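PDB 6L85: phosphate transporter from Thermotoga maritima MSB8, which probably imports phosphate across the cell membrane by coupling its movement to sodium ions, as a bacterial relative of the human SLC20 carriers. Local coordinates for residues B[317-320]-B[321-324]; B[54-57]-B[58-61]; B[308-311]-B[312-316]. All blocks are in the same frame, centred on the assembly; numbering follows the deposited sequence.

Contact 1: residues B[317-320]-B[321-324]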
loop_
_atom_site.group_PDB
_atom_site.type_symbol
_atom_site.label_atom_id
_atom_site.label_comp_id
_atom_site.label_asym_id
_atom_site.label_seq_id
_atom_site.Cartn_x
_atom_site.Cartn_y
_atom_site.Cartn_z
ATOM N N THR B 317 6.167 -3.351 30.902
ATOM C CA THR B 317 5.791 -2.231 31.749
ATOM C C THR B 317 5.824 -0.902 31.000
ATOM O O THR B 317 5.606 0.150 31.615
ATOM C CB THR B 317 6.708 -2.167 32.984
ATOM O OG1 THR B 317 8.076 -1.995 32.574
ATOM C CG2 THR B 317 6.586 -3.450 33.798
ATOM N N LEU B 318 6.103 -0.922 29.698
ATOM C CA LEU B 318 6.041 0.287 28.885
ATOM C C LEU B 318 4.579 0.615 28.575
ATOM O O LEU B 318 3.867 -0.209 27.995
ATOM C CB LEU B 318 6.842 0.091 27.599
ATOM C CG LEU B 318 7.133 1.342 26.774
ATOM C CD1 LEU B 318 8.038 2.282 27.572
ATOM C CD2 LEU B 318 7.767 0.956 25.435
ATOM N N THR B 319 4.123 1.804 28.963
ATOM C CA THR B 319 2.742 2.159 28.669
ATOM C C THR B 319 2.516 2.178 27.161
ATOM O O THR B 319 3.445 2.342 26.362
ATOM C CB THR B 319 2.363 3.525 29.253
ATOM O OG1 THR B 319 3.346 4.513 28.906
ATOM C CG2 THR B 319 2.221 3.449 30.779
ATOM N N ASN B 320 1.254 2.005 26.774
ATOM C CA ASN B 320 0.916 2.025 25.356
ATOM C C ASN B 320 1.195 3.382 24.727
ATOM O O ASN B 320 1.605 3.450 23.558
ATOM C CB ASN B 320 -0.534 1.624 25.181
ATOM C CG ASN B 320 -0.729 0.146 25.401
ATOM O OD1 ASN B 320 -0.200 -0.670 24.644
ATOM N ND2 ASN B 320 -1.449 -0.215 26.456
ATOM N N SER B 321 1.012 4.469 25.481
ATOM C CA SER B 321 1.342 5.774 24.919
ATOM C C SER B 321 2.847 5.919 24.724
ATOM O O SER B 321 3.297 6.552 23.756
ATOM C CB SER B 321 0.794 6.887 25.809
ATOM O OG SER B 321 1.246 6.716 27.135
ATOM N N ARG B 322 3.646 5.271 25.574
ATOM C CA ARG B 322 5.088 5.343 25.394
ATOM C C ARG B 322 5.558 4.453 24.247
ATOM O O ARG B 322 6.473 4.835 23.517
ATOM C CB ARG B 322 5.810 4.966 26.682
ATOM C CG ARG B 322 5.822 6.095 27.699
ATOM C CD ARG B 322 6.705 5.779 28.905
ATOM N NE ARG B 322 6.830 6.955 29.755
ATOM C CZ ARG B 322 5.895 7.359 30.608
ATOM N NH1 ARG B 322 4.766 6.670 30.738
ATOM N NH2 ARG B 322 6.094 8.449 31.334
ATOM N N GLY B 323 4.985 3.249 24.107
ATOM C CA GLY B 323 5.343 2.395 22.983
ATOM C C GLY B 323 4.974 3.024 21.652
ATOM O O GLY B 323 5.753 2.991 20.701
ATOM N N PHE B 324 3.773 3.610 21.577
ATOM C CA PHE B 324 3.366 4.438 20.447
ATOM C C PHE B 324 4.420 5.495 20.115
ATOM O O PHE B 324 4.822 5.647 18.950
ATOM C CB PHE B 324 2.025 5.097 20.786
ATOM C CG PHE B 324 1.442 5.949 19.680
ATOM C CD1 PHE B 324 0.597 5.388 18.729
ATOM C CD2 PHE B 324 1.695 7.321 19.624
ATOM C CE1 PHE B 324 0.031 6.168 17.722
ATOM C CE2 PHE B 324 1.132 8.102 18.631
ATOM C CZ PHE B 324 0.297 7.520 17.672
#

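Contact 2: residues B[54-57]-B[58-61]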
loop_
_atom_site.group_PDB
_atom_site.type_symbol
_atom_site.label_atom_id
_atom_site.label_comp_id
_atom_site.label_asym_id
_atom_site.label_seq_id
_atom_site.Cartn_x
_atom_site.Cartn_y
_atom_site.Cartn_z
ATOM N N VAL B 54 11.010 -2.603 -0.843
ATOM C CA VAL B 54 10.742 -2.394 -2.263
ATOM C C VAL B 54 10.410 -0.932 -2.561
ATOM O O VAL B 54 10.761 -0.408 -3.624
ATOM C CB VAL B 54 9.605 -3.340 -2.719
ATOM C CG1 VAL B 54 8.914 -2.786 -3.962
ATOM C CG2 VAL B 54 10.153 -4.744 -2.979
ATOM N N MET B 55 9.692 -0.251 -1.671
ATOM C CA MET B 55 9.309 1.120 -1.980
ATOM C C MET B 55 10.435 2.117 -1.716
ATOM O O MET B 55 10.464 3.186 -2.341
ATOM C CB MET B 55 8.054 1.506 -1.179
ATOM C CG MET B 55 6.755 0.767 -1.624
ATOM S SD MET B 55 5.303 1.302 -0.691
ATOM C CE MET B 55 5.236 3.057 -1.058
ATOM N N PHE B 56 11.366 1.809 -0.801
ATOM C CA PHE B 56 12.340 2.817 -0.392
ATOM C C PHE B 56 13.747 2.285 -0.166
ATOM O O PHE B 56 14.608 3.071 0.216
ATOM C CB PHE B 56 11.858 3.538 0.895
ATOM C CG PHE B 56 12.136 5.016 0.906
ATOM C CD1 PHE B 56 11.601 5.847 -0.074
ATOM C CD2 PHE B 56 12.950 5.578 1.884
ATOM C CE1 PHE B 56 11.883 7.223 -0.090
ATOM C CE2 PHE B 56 13.247 6.963 1.883
ATOM C CZ PHE B 56 12.709 7.787 0.890
ATOM N N GLY B 57 14.025 1.001 -0.423
ATOM C CA GLY B 57 15.300 0.387 -0.095
ATOM C C GLY B 57 16.470 0.678 -1.025
ATOM O O GLY B 57 17.613 0.365 -0.660
ATOM N N SER B 58 16.248 1.263 -2.208
ATOM C CA SER B 58 17.371 1.406 -3.136
ATOM C C SER B 58 18.346 2.508 -2.706
ATOM O O SER B 58 19.539 2.441 -3.029
ATOM C CB SER B 58 16.865 1.671 -4.562
ATOM O OG SER B 58 16.173 2.914 -4.624
ATOM N N HIS B 59 17.862 3.501 -1.958
ATOM C CA HIS B 59 18.656 4.691 -1.657
ATOM C C HIS B 59 19.835 4.383 -0.739
ATOM O O HIS B 59 20.966 4.794 -1.014
ATOM C CB HIS B 59 17.744 5.758 -1.070
ATOM C CG HIS B 59 16.511 5.978 -1.888
ATOM N ND1 HIS B 59 16.544 6.591 -3.126
ATOM C CD2 HIS B 59 15.221 5.610 -1.681
ATOM C CE1 HIS B 59 15.322 6.620 -3.632
ATOM N NE2 HIS B 59 14.500 6.038 -2.773
ATOM N N VAL B 60 19.607 3.628 0.335
ATOM C CA VAL B 60 20.734 3.228 1.170
ATOM C C VAL B 60 21.562 2.133 0.491
ATOM O O VAL B 60 22.777 2.021 0.740
ATOM C CB VAL B 60 20.229 2.794 2.565
ATOM C CG1 VAL B 60 21.409 2.337 3.443
ATOM C CG2 VAL B 60 19.465 3.932 3.221
ATOM N N SER B 61 20.930 1.295 -0.344
ATOM C CA SER B 61 21.674 0.286 -1.107
ATOM C C SER B 61 22.774 0.926 -1.959
ATOM O O SER B 61 23.868 0.356 -2.112
ATOM C CB SER B 61 20.715 -0.530 -1.988
ATOM O OG SER B 61 19.720 -1.181 -1.208
HETATM O O HOH W 1 13.475 1.337 -3.744
HETATM O O HOH W 2 16.953 3.213 1.419
#

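Contact 3: residues B[308-311]-B[312-316]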
loop_
_atom_site.group_PDB
_atom_site.type_symbol
_atom_site.label_atom_id
_atom_site.label_comp_id
_atom_site.label_asym_id
_atom_site.label_seq_id
_atom_site.Cartn_x
_atom_site.Cartn_y
_atom_site.Cartn_z
ATOM N N MET B 308 12.286 -11.728 19.393
ATOM C CA MET B 308 11.185 -10.794 19.614
ATOM C C MET B 308 10.599 -10.954 21.017
ATOM O O MET B 308 10.487 -9.976 21.769
ATOM C CB MET B 308 10.106 -10.999 18.547
ATOM C CG MET B 308 9.221 -9.813 18.293
ATOM S SD MET B 308 7.875 -10.234 17.166
ATOM C CE MET B 308 8.429 -11.751 16.358
ATOM N N GLU B 309 10.195 -12.183 21.383
ATOM C CA GLU B 309 9.649 -12.437 22.720
ATOM C C GLU B 309 10.742 -12.718 23.750
ATOM O O GLU B 309 10.605 -13.592 24.612
ATOM C CB GLU B 309 8.672 -13.609 22.638
ATOM C CG GLU B 309 9.288 -14.843 21.979
ATOM C CD GLU B 309 8.513 -16.128 22.214
ATOM O OE1 GLU B 309 8.296 -16.486 23.392
ATOM O OE2 GLU B 309 8.144 -16.788 21.216
ATOM N N THR B 310 11.819 -11.968 23.677
ATOM C CA THR B 310 12.903 -11.803 24.634
ATOM C C THR B 310 13.203 -10.329 24.847
ATOM O O THR B 310 13.545 -9.919 25.963
ATOM C CB THR B 310 14.154 -12.559 24.159
ATOM O OG1 THR B 310 13.852 -13.960 24.083
ATOM C CG2 THR B 310 15.324 -12.341 25.110
ATOM N N VAL B 311 13.081 -9.515 23.794
ATOM C CA VAL B 311 13.041 -8.071 24.009
ATOM C C VAL B 311 11.685 -7.657 24.589
ATOM O O VAL B 311 11.607 -6.779 25.462
ATOM C CB VAL B 311 13.367 -7.321 22.702
ATOM C CG1 VAL B 311 13.151 -5.816 22.876
ATOM C CG2 VAL B 311 14.801 -7.604 22.280
ATOM N N GLY B 312 10.602 -8.318 24.151
ATOM C CA GLY B 312 9.271 -7.914 24.582
ATOM C C GLY B 312 9.046 -8.046 26.080
ATOM O O GLY B 312 8.382 -7.201 26.691
ATOM N N GLU B 313 9.588 -9.106 26.694
ATOM C CA GLU B 313 9.399 -9.295 28.134
ATOM C C GLU B 313 9.931 -8.114 28.925
ATOM O O GLU B 313 9.357 -7.743 29.959
ATOM C CB GLU B 313 10.073 -10.578 28.613
ATOM C CG GLU B 313 9.279 -11.853 28.356
ATOM C CD GLU B 313 7.771 -11.657 28.470
ATOM O OE1 GLU B 313 7.300 -11.127 29.507
ATOM O OE2 GLU B 313 7.057 -12.037 27.515
ATOM N N LYS B 314 11.006 -7.491 28.442
ATOM C CA LYS B 314 11.664 -6.411 29.162
ATOM C C LYS B 314 10.892 -5.096 29.114
ATOM O O LYS B 314 11.246 -4.170 29.848
ATOM C CB LYS B 314 13.076 -6.219 28.601
ATOM C CG LYS B 314 14.144 -7.127 29.228
ATOM C CD LYS B 314 13.880 -8.615 28.979
ATOM C CE LYS B 314 15.085 -9.466 29.374
ATOM N NZ LYS B 314 14.992 -10.855 28.836
ATOM N N ILE B 315 9.852 -4.983 28.279
ATOM C CA ILE B 315 9.137 -3.714 28.135
ATOM C C ILE B 315 7.635 -3.877 28.342
ATOM O O ILE B 315 6.855 -3.009 27.938
ATOM C CB ILE B 315 9.419 -3.061 26.765
ATOM C CG1 ILE B 315 8.928 -3.957 25.620
ATOM C CG2 ILE B 315 10.905 -2.744 26.620
ATOM C CD1 ILE B 315 9.090 -3.344 24.254
ATOM N N THR B 316 7.210 -4.975 28.975
ATOM C CA THR B 316 5.782 -5.124 29.257
ATOM C C THR B 316 5.273 -4.091 30.253
ATOM O O THR B 316 4.057 -3.974 30.431
ATOM C CB THR B 316 5.454 -6.526 29.785
ATOM O OG1 THR B 316 5.939 -6.662 31.127
ATOM C CG2 THR B 316 6.053 -7.605 28.891
#

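Contact 1: residues B[317-320]-B[321-324]
L318 packs its branched end against the first turn of helix 320-339. CD1 rests on CB of R322, 3.6 Å away, and CD2 meets the bare backbone of G323, 3.7 Å from its CA. The CG-anti torsion (chi1 -167°) brings the branched end of L318 onto the helix turn. This is the tight, buried part of the contact.

The other part is polar and more open. T319 and R322 are both partly exposed, and their side chains cross at a slant. OG1 of T319 sits at the edge of the R322 guanidinium, close to its plane, and accepts from NH1 at 3.2 Å. The same OG1 also takes a weak bond from R322 N at 3.4 Å. T319 is thus the N-cap of helix 320-339, the residue whose side chain accepts from a backbone N-H of the first turn. The T319 carbonyl works beside it: G323 N donates to T319 O at 2.9 Å, and R322 N adds a weak bond to that oxygen. One residue on, F324 N donates to N320 O at 2.9 Å.

The guanidinium has a second hold, because R322 NE donates to the backbone O of V357. Two grips limit how far the group can turn. The polar ends of N320 and S321 look elsewhere, to helix 231-258. S321 OG bonds to E236. N320 OD1 accepts from Q243, itself a ligand of a bound sodium ion, so the start of this helix borders a sodium site. On the buried side of the turn, the F324 ring meets F239 of helix 231-258 edge-to-face.

Contact 2: residues B[54-57]-B[58-61]
H59 has CG beside its backbone N (chi1 -50°), which swings its imidazole back along the chain to F56. The F56 chi1 of -141° is not a staggered value, and it lays the phenyl ring where the imidazole arrives. The two form an edge-to-face pair, with the edge of H59 toward the face of F56. Their planes are 57° apart and their centroids 4.8 Å apart. CD2 of H59 stands over the centre of the F56 ring. The same carbon lies 3.2 Å from F56 O, which meets the imidazole at its edge. NE2 is held from outside by T194 of helix 167-194, which is likely to limit the rotation of the imidazole.

S61 turns to the next carbonyl. Its OG donates to G57 O at 2.7 Å. S61 N reaches the same oxygen by a weak bond of 3.5 Å. One carbonyl is therefore gripped twice by one residue.

The chain breaks its helix between 38-56 and 58-66, and water stands in for direct backbone bonds there. One water donates to V54 O and accepts from S58 N. Another donates to F56 O at 2.6 Å and accepts from V60 N at 2.9 Å. Each spans a carbonyl and an N-H four residues on, the spacing of an alpha-helical bond. At this break two waters and the S61 hydroxyl take up several of the main-chain groups, and T194 OG1 bonds M55 O. This probably eases the cost of burying a broken helix.

Contact 3: residues B[308-311]-B[312-316]
K314 lies alongside T310, both side chains pointing the same way. Its CD packs 3.3 Å from T310 O, and NZ makes a weak bond to that same oxygen at 3.4 Å. NZ also lies 4.0 Å from CG2 of T310. The bend at chi2 (63°) curls the lysine chain back over the end of helix 304-311, where its amine can meet the carbonyl. With an alanine here, T310 O would probably lose its weak amine partner and the methylene cover beside it.

The backbone sets this up. K314 N donates to V311 O at 3.1 Å, three residues back, and so closes a tighter turn than the helix before it. G312 N keeps the helical bond to M308 O at 2.9 Å. I315 N then bonds G312 O, continuing the short turns as the helix runs out into the loop.

Further out, T310 OG1 bonds K306 O one turn back. The buried M308 side chain packs on helices 2-32 and 38-56, and V311 and I315 both touch A28. E313 forms a salt bridge with R34. The C-terminal end of a helix carries the negative end of its dipole, so the K314 amine beside T310 O is likely to offset some of it, though its bond is weak.

How the contacts relate
Contacts 3 and 1 adjoin in the sequence. Together they span the end of helix 304-311, the whole loop and the start of helix 320-339. Their centres are about 13 Å apart, and both are partly buried. Contact 2 lies on the opposite side of the chain's centre, about 30 Å from contact 1 between centres, and is buried. Its segments lie on other helices, but contacts 1 and 2 both pack on helices 167-194 and 231-258, and contact 3 touches helix 38-56. All three are places where a helix stops, starts or breaks. Side chains with long charged ends, R322 and K314, serve the two more open sites. The buried break uses an aromatic pair, a serine and waters instead.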